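Local coordinates for histidine kinase (Methanosarcina mazei, PDB 3LI9), which probably acts as a membrane-bound sensory histidine kinase that phosphorylates protein histidines with ATP, represented here by its extracellular sensor domain of the PDC (Cache) fold, at residues Ala22-Tyr25 and Ala26-Asp30; Ile62-Ile65 and Leu66-Pro70; Asp85-Asp88 and Lys89-Asn93; Met193-Asn196 and Thr197-Leu201. One frame throughout, in Å; residues are numbered along the deposited sequence.

Contact 1: residues Ala22-Tyr25 and Ala26-Asp30; sequences AGNY and ANQFD
On the long N-terminal helix 13-48 of the extracellular sensor domain, Asn24 and Gln28 stand one turn apart and join their side-chain amides along the outer surface. NE2 of Gln28 donates to OD1 of Asn24 at 2.9 Å, and the N-H...O angle is 170°. The acceptor lies in the plane of the Gln28 amide, whereas the donor sits well above the carbonyl plane of Asn24, 68° out of it, with the two amides steeply turned against each other. Gln28 gets there by running extended beyond CG. Its OE1 approaches the Tyr25 ring obliquely, 3.9 Å from CD1, the two side chains lying alongside and pointing the same way.

Beneath them the backbone bonds run in the usual helical register, Gln28 N to Asn24 O at 2.9 Å and Phe29 N to Tyr25 O at 3.0 Å. That carbonyl oxygen of Tyr25 also lies at the edge of the Phe29 ring, 3.2 Å from CD2. Ala22 and Ala26 face strand 248-256, Phe29 packs on helix 174-180, and the Tyr25 ring meets that of Phe263.

The chemistry is thus divided round the helix: small and aromatic residues seat it on the fold, while the exposed amide pair, bonded off the acceptor's lone pairs, probably adds only modestly to the main-chain bonds.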
loop_
_atom_site.group_PDB
_atom_site.type_symbol
_atom_site.label_atom_id
_atom_site.label_comp_id
_atom_site.label_asym_id
_atom_site.label_seq_id
_atom_site.Cartn_x
_atom_site.Cartn_y
_atom_site.Cartn_z
ATOM N N ALA A 22 5.272 3.209 -19.703
ATOM C CA ALA A 22 4.603 2.481 -18.597
ATOM C C ALA A 22 5.652 2.158 -17.514
ATOM O O ALA A 22 5.329 2.275 -16.304
ATOM C CB ALA A 22 3.989 1.183 -19.096
ATOM N N GLY A 23 6.855 1.775 -17.945
ATOM C CA GLY A 23 7.928 1.386 -16.934
ATOM C C GLY A 23 8.361 2.639 -16.196
ATOM O O GLY A 23 8.534 2.612 -14.944
ATOM N N ASN A 24 8.486 3.721 -16.945
ATOM C CA ASN A 24 8.835 5.017 -16.337
ATOM C C ASN A 24 7.850 5.428 -15.248
ATOM O O ASN A 24 8.242 5.701 -14.082
ATOM C CB ASN A 24 8.945 6.047 -17.471
ATOM C CG ASN A 24 9.555 7.352 -17.039
ATOM O OD1 ASN A 24 9.832 7.556 -15.837
ATOM N ND2 ASN A 24 9.729 8.287 -17.994
ATOM N N TYR A 25 6.552 5.420 -15.562
ATOM C CA TYR A 25 5.575 5.797 -14.555
ATOM C C TYR A 25 5.534 4.762 -13.424
ATOM O O TYR A 25 5.381 5.166 -12.292
ATOM C CB TYR A 25 4.159 5.905 -15.136
ATOM C CG TYR A 25 3.904 7.211 -15.899
ATOM C CD1 TYR A 25 3.948 8.432 -15.217
ATOM C CD2 TYR A 25 3.597 7.179 -17.261
ATOM C CE1 TYR A 25 3.710 9.609 -15.871
ATOM C CE2 TYR A 25 3.315 8.366 -17.926
ATOM C CZ TYR A 25 3.384 9.555 -17.235
ATOM O OH TYR A 25 3.129 10.775 -17.875
ATOM N N ALA A 26 5.683 3.462 -13.742
ATOM C CA ALA A 26 5.679 2.465 -12.642
ATOM C C ALA A 26 6.791 2.809 -11.652
ATOM O O ALA A 26 6.574 2.758 -10.428
ATOM C CB ALA A 26 5.951 1.040 -13.161
ATOM N N ASN A 27 7.995 3.119 -12.170
ATOM C CA ASN A 27 9.080 3.513 -11.261
ATOM C C ASN A 27 8.926 4.850 -10.589
ATOM O O ASN A 27 9.377 5.007 -9.451
ATOM C CB ASN A 27 10.453 3.343 -11.964
ATOM C CG ASN A 27 10.715 1.866 -12.276
ATOM O OD1 ASN A 27 10.841 1.451 -13.466
ATOM N ND2 ASN A 27 10.751 1.066 -11.265
ATOM N N GLN A 28 8.248 5.824 -11.230
ATOM C CA GLN A 28 7.877 7.033 -10.498
ATOM C C GLN A 28 7.011 6.751 -9.286
ATOM O O GLN A 28 7.250 7.318 -8.174
ATOM C CB GLN A 28 7.116 7.957 -11.491
ATOM C CG GLN A 28 8.133 8.555 -12.502
ATOM C CD GLN A 28 7.456 9.459 -13.497
ATOM O OE1 GLN A 28 6.619 10.278 -13.102
ATOM N NE2 GLN A 28 7.813 9.348 -14.781
ATOM N N PHE A 29 6.032 5.841 -9.460
ATOM C CA PHE A 29 5.155 5.549 -8.342
ATOM C C PHE A 29 5.907 4.743 -7.330
ATOM O O PHE A 29 5.663 4.879 -6.116
ATOM C CB PHE A 29 3.898 4.787 -8.807
ATOM C CG PHE A 29 2.834 5.706 -9.348
ATOM C CD1 PHE A 29 1.969 6.409 -8.477
ATOM C CD2 PHE A 29 2.719 5.934 -10.691
ATOM C CE1 PHE A 29 0.990 7.272 -8.982
ATOM C CE2 PHE A 29 1.726 6.754 -11.199
ATOM C CZ PHE A 29 0.863 7.433 -10.366
ATOM N N ASP A 30 6.842 3.911 -7.777
ATOM C CA ASP A 30 7.578 3.082 -6.836
ATOM C C ASP A 30 8.460 3.906 -5.881
ATOM O O ASP A 30 8.711 3.490 -4.745
ATOM C CB ASP A 30 8.515 2.146 -7.578
ATOM C CG ASP A 30 9.208 1.153 -6.618
ATOM O OD1 ASP A 30 8.502 0.480 -5.861
ATOM O OD2 ASP A 30 10.444 1.067 -6.603
#

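Contact 2: residues Ile62-Ile65 and Leu66-Pro70; sequences IKRI and LNENP
Arg64 and Glu68, one helical turn apart, form a salt bridge: NE of Arg64 donates to OE2 of Glu68 at 2.8 Å, with an N-H...O angle of 164°. The carboxylate oxygen comes in at the guanidinium edge, close to its plane, and uses its anti lone pair, the one turned away from OE1. A bend in the arginine chain at chi2 (66°) brings the two side chains alongside, pointing the same way. Water 1 closes the pair into a ring, accepting from Arg64 NH2 at 2.9 Å and donating to Glu68 OE2 at 2.7 Å, so OE2 is gripped twice.

One residue further on, Asn69 folds its amide back over the helix end, and ND2 gives a hydrogen bond of 2.9 Å to the backbone O of Ile65, an oxygen lying in the plane of the Asn69 amide. The other amide atom, OD1, is held by NE2 of Gln71. An alanine at Asn69 is likely to leave the Ile65 carbonyl without this side-chain donor and Gln71 NE2 without its acceptor. Alongside, CG2 of Ile65 lies 3.8 Å from ND2 of Asn69.

Ile62 and Leu66 are buried against strands 74-79 and 105-108; Ile65 packs on Val75 and on Ile39 and Leu43 of helix 13-48, where Ile62 also meets Leu43. Asn69 N bonds back only three residues, to Leu66 O. Such tightening of the backbone, with an asparagine amide serving a last-turn carbonyl, is side-chain capping at the C-terminal end of a helix, here helix 55-67 as the chain turns toward strand 74-79.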
loop_
_atom_site.group_PDB
_atom_site.type_symbol
_atom_site.label_atom_id
_atom_site.label_comp_id
_atom_site.label_asym_id
_atom_site.label_seq_id
_atom_site.Cartn_x
_atom_site.Cartn_y
_atom_site.Cartn_z
ATOM N N ILE A 62 6.391 8.234 17.438
ATOM C CA ILE A 62 5.542 7.920 16.259
ATOM C C ILE A 62 4.711 9.141 15.895
ATOM O O ILE A 62 4.406 9.316 14.703
ATOM C CB ILE A 62 4.620 6.702 16.445
ATOM C CG1 ILE A 62 3.700 6.839 17.676
ATOM C CG2 ILE A 62 5.520 5.474 16.644
ATOM C CD1 ILE A 62 2.637 5.605 17.863
ATOM N N LYS A 63 4.366 9.989 16.871
ATOM C CA LYS A 63 3.631 11.239 16.565
ATOM C C LYS A 63 4.480 12.192 15.756
ATOM O O LYS A 63 3.975 12.812 14.790
ATOM C CB LYS A 63 3.188 11.921 17.857
ATOM C CG LYS A 63 2.288 13.146 17.608
ATOM C CD LYS A 63 1.692 13.746 18.897
ATOM C CE LYS A 63 0.836 12.730 19.596
ATOM N NZ LYS A 63 0.506 13.231 20.970
ATOM N N ARG A 64 5.769 12.261 16.105
ATOM C CA ARG A 64 6.697 13.128 15.335
ATOM C C ARG A 64 6.830 12.611 13.893
ATOM O O ARG A 64 6.822 13.387 12.932
ATOM C CB ARG A 64 8.049 13.266 16.065
ATOM C CG ARG A 64 9.050 14.150 15.325
ATOM C CD ARG A 64 8.468 15.596 15.342
ATOM N NE ARG A 64 9.501 16.588 14.855
ATOM C CZ ARG A 64 10.419 17.130 15.680
ATOM N NH1 ARG A 64 10.451 16.822 16.935
ATOM N NH2 ARG A 64 11.256 18.056 15.205
ATOM N N ILE A 65 6.985 11.282 13.739
ATOM C CA ILE A 65 7.165 10.743 12.389
ATOM C C ILE A 65 5.875 11.038 11.589
ATOM O O ILE A 65 5.929 11.356 10.405
ATOM C CB ILE A 65 7.413 9.214 12.501
ATOM C CG1 ILE A 65 8.811 8.971 13.085
ATOM C CG2 ILE A 65 7.305 8.533 11.070
ATOM C CD1 ILE A 65 9.095 7.496 13.372
ATOM N N LEU A 66 4.685 10.921 12.179
ATOM C CA LEU A 66 3.455 11.238 11.444
ATOM C C LEU A 66 3.436 12.715 11.015
ATOM O O LEU A 66 3.198 13.019 9.861
ATOM C CB LEU A 66 2.235 10.906 12.330
ATOM C CG LEU A 66 0.909 11.363 11.706
ATOM C CD1 LEU A 66 0.681 10.449 10.466
ATOM C CD2 LEU A 66 -0.181 11.110 12.732
ATOM N N ASN A 67 3.770 13.573 11.954
ATOM C CA ASN A 67 3.730 15.049 11.707
ATOM C C ASN A 67 4.734 15.481 10.674
ATOM O O ASN A 67 4.439 16.494 9.940
ATOM C CB ASN A 67 3.842 15.830 13.022
ATOM C CG ASN A 67 2.487 15.812 13.779
ATOM O OD1 ASN A 67 1.374 15.785 13.141
ATOM N ND2 ASN A 67 2.552 15.869 15.092
ATOM N N GLU A 68 5.873 14.801 10.560
ATOM C CA GLU A 68 6.916 15.195 9.616
ATOM C C GLU A 68 6.715 14.543 8.230
ATOM O O GLU A 68 7.521 14.757 7.337
ATOM C CB GLU A 68 8.292 14.737 10.155
ATOM C CG GLU A 68 8.763 15.505 11.446
ATOM C CD GLU A 68 9.031 16.961 11.249
ATOM O OE1 GLU A 68 9.113 17.449 10.094
ATOM O OE2 GLU A 68 9.134 17.653 12.259
ATOM N N ASN A 69 5.645 13.733 8.084
ATOM C CA ASN A 69 5.423 13.021 6.829
ATOM C C ASN A 69 3.958 13.157 6.433
ATOM O O ASN A 69 3.136 12.297 6.696
ATOM C CB ASN A 69 5.736 11.516 7.043
ATOM C CG ASN A 69 7.232 11.251 7.041
ATOM O OD1 ASN A 69 7.880 11.267 5.995
ATOM N ND2 ASN A 69 7.813 11.020 8.228
ATOM N N PRO A 70 3.602 14.262 5.748
ATOM C CA PRO A 70 2.208 14.548 5.423
ATOM C C PRO A 70 1.596 13.512 4.475
ATOM O O PRO A 70 0.362 13.509 4.334
ATOM C CB PRO A 70 2.233 15.936 4.741
ATOM C CG PRO A 70 3.650 16.415 4.793
ATOM C CD PRO A 70 4.571 15.264 5.306
HETATM O O HOH W 1 11.624 18.638 12.427
#

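Contact 3: residues Asp85-Asp88 and Lys89-Asn93; sequences DGRD and KNYIN
Two consecutive bonds of the 3-10 kind, Asn90 N to Arg87 O and Tyr91 N to Asp88 O, both 3.0 Å, wind the chain into a single turn within the loop between strands 74-79 and 105-108. Both donors stand well above the planes of their acceptor carbonyls. An Asx turn leads into it: OD1 of Asp85 accepts from Arg87 N at 2.9 Å, met from above the carboxylate plane, while Gly86 passes the bend with a positive phi.

Arg87 and Tyr91 then meet beside this turn. Arg87, bent at chi3 (-44°), brings its guanidinium across the end of the Tyr91 side chain, the two planes 69° apart. NH2 lies in the plane of the ring at its edge, and CE2 of Tyr91 sits over one face of the guanidinium, 3.3 Å from NH2. NH2 of Arg87 also comes within 2.5 Å of OH of Tyr91, a contact unusually short and bent to 120°, so a weak and doubtful hydrogen bond. A leucine in place of Arg87, lacking the flat group packed at the tyrosine's edge and this weak donor, would probably leave the ring freer to shift.

Both acids also have partners outside the turn: OD1 of Asp85 and of Asp88 each form a salt bridge to NH2 of Arg55, at the start of helix 55-67, and OD2 of Asp88 accepts from the backbone N of Asp82, earlier in the same loop. The Tyr91 ring also meets His97. OD2 of Asp85 approaches the tyrosine obliquely, 3.9 Å from CE2 of Tyr91. CD2 of Tyr91 rests 3.3 Å from the carbonyl O of Arg87.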
loop_
_atom_site.group_PDB
_atom_site.type_symbol
_atom_site.label_atom_id
_atom_site.label_comp_id
_atom_site.label_asym_id
_atom_site.label_seq_id
_atom_site.Cartn_x
_atom_site.Cartn_y
_atom_site.Cartn_z
ATOM N N ASP A 85 8.007 -3.879 27.376
ATOM C CA ASP A 85 8.555 -3.466 28.664
ATOM C C ASP A 85 8.255 -4.379 29.848
ATOM O O ASP A 85 8.573 -4.028 30.958
ATOM C CB ASP A 85 8.151 -2.028 29.001
ATOM C CG ASP A 85 6.600 -1.843 29.195
ATOM O OD1 ASP A 85 5.867 -2.832 29.186
ATOM O OD2 ASP A 85 6.161 -0.697 29.461
ATOM N N GLY A 86 7.642 -5.520 29.594
ATOM C CA GLY A 86 7.292 -6.485 30.636
ATOM C C GLY A 86 6.208 -5.970 31.576
ATOM O O GLY A 86 5.976 -6.591 32.642
ATOM N N ARG A 87 5.511 -4.877 31.206
ATOM C CA ARG A 87 4.614 -4.192 32.178
ATOM C C ARG A 87 3.184 -3.893 31.654
ATOM O O ARG A 87 2.594 -2.906 32.035
ATOM C CB ARG A 87 5.256 -2.904 32.680
ATOM C CG ARG A 87 6.548 -3.164 33.577
ATOM C CD ARG A 87 6.876 -1.939 34.460
ATOM N NE ARG A 87 6.785 -0.665 33.738
ATOM C CZ ARG A 87 5.883 0.317 33.961
ATOM N NH1 ARG A 87 4.948 0.219 34.903
ATOM N NH2 ARG A 87 5.906 1.422 33.216
ATOM N N ASP A 88 2.662 -4.776 30.849
ATOM C CA ASP A 88 1.336 -4.587 30.255
ATOM C C ASP A 88 0.326 -4.417 31.372
ATOM O O ASP A 88 -0.665 -3.745 31.226
ATOM C CB ASP A 88 0.910 -5.756 29.377
ATOM C CG ASP A 88 1.620 -5.820 28.042
ATOM O OD1 ASP A 88 2.477 -4.975 27.768
ATOM O OD2 ASP A 88 1.395 -6.747 27.301
ATOM N N LYS A 89 0.529 -5.101 32.499
ATOM C CA LYS A 89 -0.485 -4.960 33.547
ATOM C C LYS A 89 -0.676 -3.570 34.110
ATOM O O LYS A 89 -1.678 -3.332 34.782
ATOM C CB LYS A 89 -0.150 -5.934 34.715
ATOM C CG LYS A 89 1.147 -5.595 35.362
ATOM C CD LYS A 89 1.580 -6.681 36.351
ATOM C CE LYS A 89 2.603 -6.048 37.245
ATOM N NZ LYS A 89 3.103 -7.069 38.193
ATOM N N ASN A 90 0.297 -2.673 33.909
ATOM C CA ASN A 90 0.284 -1.370 34.495
ATOM C C ASN A 90 -0.403 -0.423 33.496
ATOM O O ASN A 90 -0.525 0.746 33.804
ATOM C CB ASN A 90 1.711 -0.886 34.713
ATOM C CG ASN A 90 2.396 -1.627 35.876
ATOM O OD1 ASN A 90 1.737 -2.118 36.758
ATOM N ND2 ASN A 90 3.684 -1.743 35.825
ATOM N N TYR A 91 -0.733 -0.905 32.310
ATOM C CA TYR A 91 -1.318 -0.011 31.239
ATOM C C TYR A 91 -2.674 -0.451 30.759
ATOM O O TYR A 91 -3.125 -0.075 29.681
ATOM C CB TYR A 91 -0.314 0.150 30.035
ATOM C CG TYR A 91 0.925 0.894 30.509
ATOM C CD1 TYR A 91 0.940 2.275 30.586
ATOM C CD2 TYR A 91 2.076 0.191 30.916
ATOM C CE1 TYR A 91 2.075 2.956 31.072
ATOM C CE2 TYR A 91 3.185 0.860 31.384
ATOM C CZ TYR A 91 3.170 2.240 31.469
ATOM O OH TYR A 91 4.297 2.896 31.947
ATOM N N ILE A 92 -3.356 -1.288 31.536
ATOM C CA ILE A 92 -4.650 -1.795 31.102
ATOM C C ILE A 92 -5.629 -0.590 31.032
ATOM O O ILE A 92 -5.786 0.224 31.997
ATOM C CB ILE A 92 -5.136 -2.846 32.182
ATOM C CG1 ILE A 92 -4.283 -4.115 32.067
ATOM C CG2 ILE A 92 -6.656 -3.139 32.030
ATOM C CD1 ILE A 92 -4.573 -5.174 33.241
ATOM N N ASN A 93 -6.221 -0.421 29.861
ATOM C CA ASN A 93 -7.164 0.678 29.593
ATOM C C ASN A 93 -6.598 2.061 29.889
ATOM O O ASN A 93 -7.359 3.004 30.191
ATOM C CB ASN A 93 -8.523 0.467 30.318
ATOM C CG ASN A 93 -9.237 -0.714 29.775
ATOM O OD1 ASN A 93 -9.643 -1.640 30.541
ATOM N ND2 ASN A 93 -9.398 -0.747 28.488
#

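Contact 4: residues Met193-Asn196 and Thr197-Leu201; sequences MVSN and TGIFL
Leu201 reaches back across a hairpin turn onto Met193, Val194 and Ser195. Its CB lies 3.5 Å from the backbone O of Met193. CG, set anti to the carbonyl carbon of Leu201 (chi1 -59°), comes over the peptide, 3.9 Å from Ser195 N. At the tip the branches part: Leu201 CD1 rests 3.9 Å from Val194 C, and Leu201 CD2 turns to Ser195 CB at 4.3 Å. Pro142, Val176 and Phe261 pack round the same side chain.

The backbones run antiparallel. Leu201 N donates to Met193 O and Ser195 N to Ile199 O, both at 2.8 Å, and these two bonds flank Val194 and Phe200, a non-hydrogen-bonded pair. Between them, CA of Val194 also directs its hydrogen at Ile199 O. The chain reverses in a type I turn, closed by Gly198 N to Ser195 O at 2.9 Å. Gly198 then takes a positive phi of 86°, where a CB would be jammed against the preceding carbonyl O.

Ser195 secures the turn a second time: OG, lying between its own backbone N and carbonyl carbon, accepts from Ile199 N at 3.1 Å. The same OG is hydrogen-bonded to OE1 of Glu141, which also bonds to Thr197 OG1, so one carboxylate oxygen binds both hydroxyls. The Phe200 ring meets those of Phe192 and Trp209.

A type I turn followed by a left-handed glycine, with Ser195 O and Ser195 N bonded to successive residues, is the classic type I turn with G1 beta bulge, here reversing the chain after edge strand 190-194.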
loop_
_atom_site.group_PDB
_atom_site.type_symbol
_atom_site.label_atom_id
_atom_site.label_comp_id
_atom_site.label_asym_id
_atom_site.label_seq_id
_atom_site.Cartn_x
_atom_site.Cartn_y
_atom_site.Cartn_z
HETATM N N MSE A 193 -3.625 2.668 -12.096
HETATM C CA MSE A 193 -2.765 1.775 -11.329
HETATM C C MSE A 193 -3.631 0.708 -10.710
HETATM O O MSE A 193 -4.798 0.969 -10.381
HETATM C CB MSE A 193 -2.042 2.537 -10.183
HETATM C CG MSE A 193 -0.999 3.363 -10.707
HETATM SE SE MSE A 193 0.733 2.393 -10.294
HETATM C CE MSE A 193 0.553 3.124 -8.613
ATOM N N VAL A 194 -3.073 -0.491 -10.538
ATOM C CA VAL A 194 -3.756 -1.563 -9.808
ATOM C C VAL A 194 -2.876 -2.141 -8.716
ATOM O O VAL A 194 -1.631 -2.017 -8.789
ATOM C CB VAL A 194 -4.285 -2.727 -10.728
ATOM C CG1 VAL A 194 -5.298 -2.142 -11.799
ATOM C CG2 VAL A 194 -3.130 -3.420 -11.450
ATOM N N SER A 195 -3.502 -2.804 -7.764
ATOM C CA SER A 195 -2.730 -3.482 -6.731
ATOM C C SER A 195 -2.221 -4.874 -7.283
ATOM O O SER A 195 -2.502 -5.247 -8.440
ATOM C CB SER A 195 -3.613 -3.721 -5.508
ATOM O OG SER A 195 -4.580 -4.716 -5.849
ATOM N N ASN A 196 -1.526 -5.601 -6.428
ATOM C CA ASN A 196 -0.965 -6.878 -6.833
ATOM C C ASN A 196 -2.104 -7.872 -7.214
ATOM O O ASN A 196 -1.936 -8.693 -8.127
ATOM C CB ASN A 196 -0.156 -7.485 -5.703
ATOM C CG ASN A 196 0.502 -8.791 -6.136
ATOM O OD1 ASN A 196 1.318 -8.805 -7.087
ATOM N ND2 ASN A 196 0.146 -9.829 -5.486
ATOM N N THR A 197 -3.255 -7.742 -6.575
ATOM C CA THR A 197 -4.393 -8.626 -6.939
ATOM C C THR A 197 -5.307 -7.956 -7.955
ATOM O O THR A 197 -6.398 -8.441 -8.197
ATOM C CB THR A 197 -5.214 -9.054 -5.701
ATOM O OG1 THR A 197 -5.742 -7.880 -5.009
ATOM C CG2 THR A 197 -4.337 -9.874 -4.714
ATOM N N GLY A 198 -4.851 -6.873 -8.601
ATOM C CA GLY A 198 -5.547 -6.324 -9.730
ATOM C C GLY A 198 -6.642 -5.336 -9.350
ATOM O O GLY A 198 -7.363 -4.898 -10.254
ATOM N N ILE A 199 -6.710 -4.931 -8.079
ATOM C CA ILE A 199 -7.758 -3.947 -7.694
ATOM C C ILE A 199 -7.398 -2.535 -8.159
ATOM O O ILE A 199 -6.243 -2.070 -7.972
ATOM C CB ILE A 199 -7.852 -3.874 -6.172
ATOM C CG1 ILE A 199 -8.227 -5.251 -5.588
ATOM C CG2 ILE A 199 -8.896 -2.833 -5.755
ATOM C CD1 ILE A 199 -9.692 -5.684 -5.979
ATOM N N PHE A 200 -8.364 -1.828 -8.753
ATOM C CA PHE A 200 -8.076 -0.475 -9.194
ATOM C C PHE A 200 -7.682 0.415 -8.071
ATOM O O PHE A 200 -8.400 0.524 -7.074
ATOM C CB PHE A 200 -9.314 0.172 -9.946
ATOM C CG PHE A 200 -9.562 -0.449 -11.311
ATOM C CD1 PHE A 200 -8.998 0.120 -12.437
ATOM C CD2 PHE A 200 -10.394 -1.555 -11.417
ATOM C CE1 PHE A 200 -9.167 -0.424 -13.758
ATOM C CE2 PHE A 200 -10.588 -2.147 -12.732
ATOM C CZ PHE A 200 -9.968 -1.591 -13.864
ATOM N N LEU A 201 -6.574 1.137 -8.274
ATOM C CA LEU A 201 -6.219 2.180 -7.296
ATOM C C LEU A 201 -6.637 3.579 -7.860
ATOM O O LEU A 201 -6.512 4.606 -7.161
ATOM C CB LEU A 201 -4.702 2.257 -7.104
ATOM C CG LEU A 201 -4.220 0.851 -6.602
ATOM C CD1 LEU A 201 -2.770 0.885 -6.291
ATOM C CD2 LEU A 201 -5.050 0.292 -5.447
#

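From the N terminus, contact 1 is a turn within helix 13-48, and contact 2 lies at the C-terminal end of helix 55-67, which follows in the chain; their centres are 26 Å apart. Contact 3 is a turn in the loop between strands 74-79 and 105-108, across the chain's centre from contact 1. Contact 4 reverses the chain after strand 190-194 of the four-stranded sheet. All four are local and in series: none encloses or crosses another. Contacts 1 and 4 alone touch, CG of Phe29 packing 3.5 Å from CE of selenomethionine Met193, tying helix to sheet, whereas contacts 2 and 3 belong around the seven-stranded sheet.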